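Local atomic coordinates of extracellular matrix-binding protein EbhA (Staphylococcus aureus, PDB entry 2DGJ), a protein that probably serves as a cell wall-associated adhesin that binds extracellular matrix, its repeated three-helix bundles strung into a long rod. Residues N92-A97 / N123-A128. Sequence-based numbering, arbitrary orientation.
Sequences NHITNA and NTLDGA
OD1 of Asp-126 receives two successive backbone N-H groups of the turn that joins helix 73-88 to helix 96-108 in this rod of three-helix bundles; both segments fall in the range of a GA module. The firmer bond comes from His-93 N, 2.9 Å from Asp-126 OD1, and it meets the syn lone pair, the one facing OD2. Ile-94 N adds a weak second one to Asp-126 OD1 at 3.2 Å, bent to 131°. A carboxylate suits this place because one of its oxygens can accept from two adjacent N-H groups of the turn while the other takes a water. The CG of Asp-126 lies anti to its backbone nitrogen (chi1 -174°), which carries the group off the long helix 112-135 to the turn. OD2 is engaged as well: a water donates to Asp-126 OD2 at 3.0 Å and accepts from Asn-92 N, so three consecutive amides are tied to one side chain, two directly and one through the water. The imidazole of His-93 presents its edge to the carboxylate, the two planes 35° apart, with His-93 CD2 3.5 Å from Asp-126 OD2; beyond, the side chain also packs on Met-129. Beneath the polar grip, Ile-94 is buried, as suits an apolar side chain, and touches Arg-99 and Leu-102 of helix 96-108. Thr-95 then serves as the N-cap of that helix. On the buried side the seam closes with the gamma-branch methyl of the isoleucine against a leucine methyl, Ile-94 CG2 lying 4.2 Å from Leu-125 CD2.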
ATOM      1  N   ASN A  92       0.501  15.384 -15.703  1.00 17.47           N
ATOM      2  CA  ASN A  92       0.743  16.199 -16.896  1.00 17.68           C
ATOM      3  C   ASN A  92       1.870  15.730 -17.819  1.00 17.69           C
ATOM      4  O   ASN A  92       2.193  16.415 -18.786  1.00 17.91           O
ATOM      5  CB  ASN A  92       1.067  17.641 -16.487  1.00 18.00           C
ATOM      6  CG  ASN A  92       0.215  18.139 -15.340  1.00 18.36           C
ATOM      7  OD1 ASN A  92      -1.009  18.222 -15.446  1.00 18.58           O
ATOM      8  ND2 ASN A  92       0.863  18.487 -14.230  1.00 18.50           N
ATOM      9  N   HIS A  93       2.465  14.576 -17.553  1.00 17.52           N
ATOM     10  CA  HIS A  93       3.576  14.140 -18.390  1.00 17.31           C
ATOM     11  C   HIS A  93       3.379  12.889 -19.225  1.00 17.13           C
ATOM     12  O   HIS A  93       4.032  12.732 -20.256  1.00 17.22           O
ATOM     13  CB  HIS A  93       4.815  14.013 -17.510  1.00 17.42           C
ATOM     14  CG  HIS A  93       5.084  15.241 -16.698  1.00 17.30           C
ATOM     15  ND1 HIS A  93       5.579  16.406 -17.243  1.00 17.43           N
ATOM     16  CD2 HIS A  93       4.864  15.504 -15.386  1.00 17.41           C
ATOM     17  CE1 HIS A  93       5.655  17.329 -16.312  1.00 17.40           C
ATOM     18  NE2 HIS A  93       5.225  16.815 -15.169  1.00 17.59           N
ATOM     19  N   ILE A  94       2.491  11.994 -18.800  1.00 16.86           N
ATOM     20  CA  ILE A  94       2.246  10.781 -19.570  1.00 16.68           C
ATOM     21  C   ILE A  94       1.608  11.130 -20.916  1.00 16.58           C
ATOM     22  O   ILE A  94       0.932  12.153 -21.046  1.00 16.56           O
ATOM     23  CB  ILE A  94       1.311   9.810 -18.820  1.00 16.46           C
ATOM     24  CG1 ILE A  94      -0.013  10.506 -18.501  1.00 16.51           C
ATOM     25  CG2 ILE A  94       1.984   9.317 -17.553  1.00 16.43           C
ATOM     26  CD1 ILE A  94      -1.050   9.598 -17.875  1.00 16.44           C
ATOM     27  N   THR A  95       1.820  10.281 -21.918  1.00 16.43           N
ATOM     28  CA  THR A  95       1.256  10.516 -23.244  1.00 16.25           C
ATOM     29  C   THR A  95      -0.189  10.029 -23.250  1.00 16.20           C
ATOM     30  O   THR A  95      -0.604   9.288 -22.352  1.00 16.17           O
ATOM     31  CB  THR A  95       2.044   9.756 -24.331  1.00 16.19           C
ATOM     32  OG1 THR A  95       1.964   8.349 -24.077  1.00 16.18           O
ATOM     33  CG2 THR A  95       3.515  10.181 -24.335  1.00 16.09           C
ATOM     34  N   ASN A  96      -0.952  10.443 -24.257  1.00 16.08           N
ATOM     35  CA  ASN A  96      -2.346  10.041 -24.355  1.00 15.97           C
ATOM     36  C   ASN A  96      -2.476   8.522 -24.351  1.00 15.85           C
ATOM     37  O   ASN A  96      -3.363   7.972 -23.705  1.00 15.62           O
ATOM     38  CB  ASN A  96      -2.982  10.615 -25.622  1.00 15.91           C
ATOM     39  CG  ASN A  96      -2.998  12.134 -25.629  1.00 15.84           C
ATOM     40  OD1 ASN A  96      -3.251  12.764 -24.604  1.00 15.79           O
ATOM     41  ND2 ASN A  96      -2.749  12.727 -26.792  1.00 15.92           N
ATOM     42  N   ALA A  97      -1.580   7.849 -25.066  1.00 15.92           N
ATOM     43  CA  ALA A  97      -1.608   6.393 -25.136  1.00 16.15           C
ATOM     44  C   ALA A  97      -1.395   5.794 -23.755  1.00 16.32           C
ATOM     45  O   ALA A  97      -2.041   4.810 -23.387  1.00 16.36           O
ATOM     46  CB  ALA A  97      -0.535   5.891 -26.094  1.00 16.14           C
ATOM     47  N   ASN A 123       1.574   7.082 -11.172  1.00 15.95           N
ATOM     48  CA  ASN A 123       2.378   8.162 -10.613  1.00 15.94           C
ATOM     49  C   ASN A 123       3.858   7.924 -10.879  1.00 15.86           C
ATOM     50  O   ASN A 123       4.599   8.856 -11.166  1.00 15.87           O
ATOM     51  CB  ASN A 123       2.151   8.292  -9.104  1.00 16.13           C
ATOM     52  CG  ASN A 123       0.764   8.786  -8.765  1.00 16.18           C
ATOM     53  OD1 ASN A 123      -0.194   8.020  -8.751  1.00 16.54           O
ATOM     54  ND2 ASN A 123       0.650  10.081  -8.495  1.00 16.28           N
ATOM     55  N   THR A 124       4.281   6.671 -10.767  1.00 15.85           N
ATOM     56  CA  THR A 124       5.676   6.318 -11.015  1.00 15.80           C
ATOM     57  C   THR A 124       6.044   6.605 -12.477  1.00 15.72           C
ATOM     58  O   THR A 124       7.067   7.238 -12.761  1.00 15.69           O
ATOM     59  CB  THR A 124       5.922   4.825 -10.728  1.00 15.73           C
ATOM     60  OG1 THR A 124       5.676   4.551  -9.344  1.00 15.68           O
ATOM     61  CG2 THR A 124       7.348   4.446 -11.069  1.00 15.77           C
ATOM     62  N   LEU A 125       5.206   6.138 -13.399  1.00 15.54           N
ATOM     63  CA  LEU A 125       5.438   6.338 -14.828  1.00 15.52           C
ATOM     64  C   LEU A 125       5.502   7.829 -15.137  1.00 15.60           C
ATOM     65  O   LEU A 125       6.399   8.288 -15.837  1.00 15.55           O
ATOM     66  CB  LEU A 125       4.318   5.694 -15.646  1.00 15.37           C
ATOM     67  CG  LEU A 125       4.506   5.745 -17.163  1.00 15.45           C
ATOM     68  CD1 LEU A 125       5.679   4.859 -17.568  1.00 15.30           C
ATOM     69  CD2 LEU A 125       3.225   5.294 -17.849  1.00 15.34           C
ATOM     70  N   ASP A 126       4.547   8.585 -14.607  1.00 15.68           N
ATOM     71  CA  ASP A 126       4.510  10.027 -14.821  1.00 15.86           C
ATOM     72  C   ASP A 126       5.782  10.657 -14.259  1.00 16.08           C
ATOM     73  O   ASP A 126       6.339  11.585 -14.844  1.00 15.98           O
ATOM     74  CB  ASP A 126       3.294  10.641 -14.127  1.00 15.76           C
ATOM     75  CG  ASP A 126       3.122  12.114 -14.448  1.00 15.69           C
ATOM     76  OD1 ASP A 126       2.771  12.432 -15.605  1.00 15.62           O
ATOM     77  OD2 ASP A 126       3.349  12.954 -13.553  1.00 15.60           O
ATOM     78  N   GLY A 127       6.229  10.155 -13.111  1.00 16.33           N
ATOM     79  CA  GLY A 127       7.433  10.685 -12.502  1.00 16.67           C
ATOM     80  C   GLY A 127       8.631  10.474 -13.409  1.00 16.94           C
ATOM     81  O   GLY A 127       9.475  11.353 -13.555  1.00 16.75           O
ATOM     82  N   ALA A 128       8.700   9.299 -14.025  1.00 17.33           N
ATOM     83  CA  ALA A 128       9.797   8.966 -14.926  1.00 17.82           C
ATOM     84  C   ALA A 128       9.732   9.822 -16.188  1.00 18.27           C
ATOM     85  O   ALA A 128      10.757  10.315 -16.665  1.00 18.38           O
ATOM     86  CB  ALA A 128       9.736   7.491 -15.284  1.00 17.56           C
TER
HETATM   87  O   HOH W   1       2.386  15.788 -13.696  1.00 20.49           O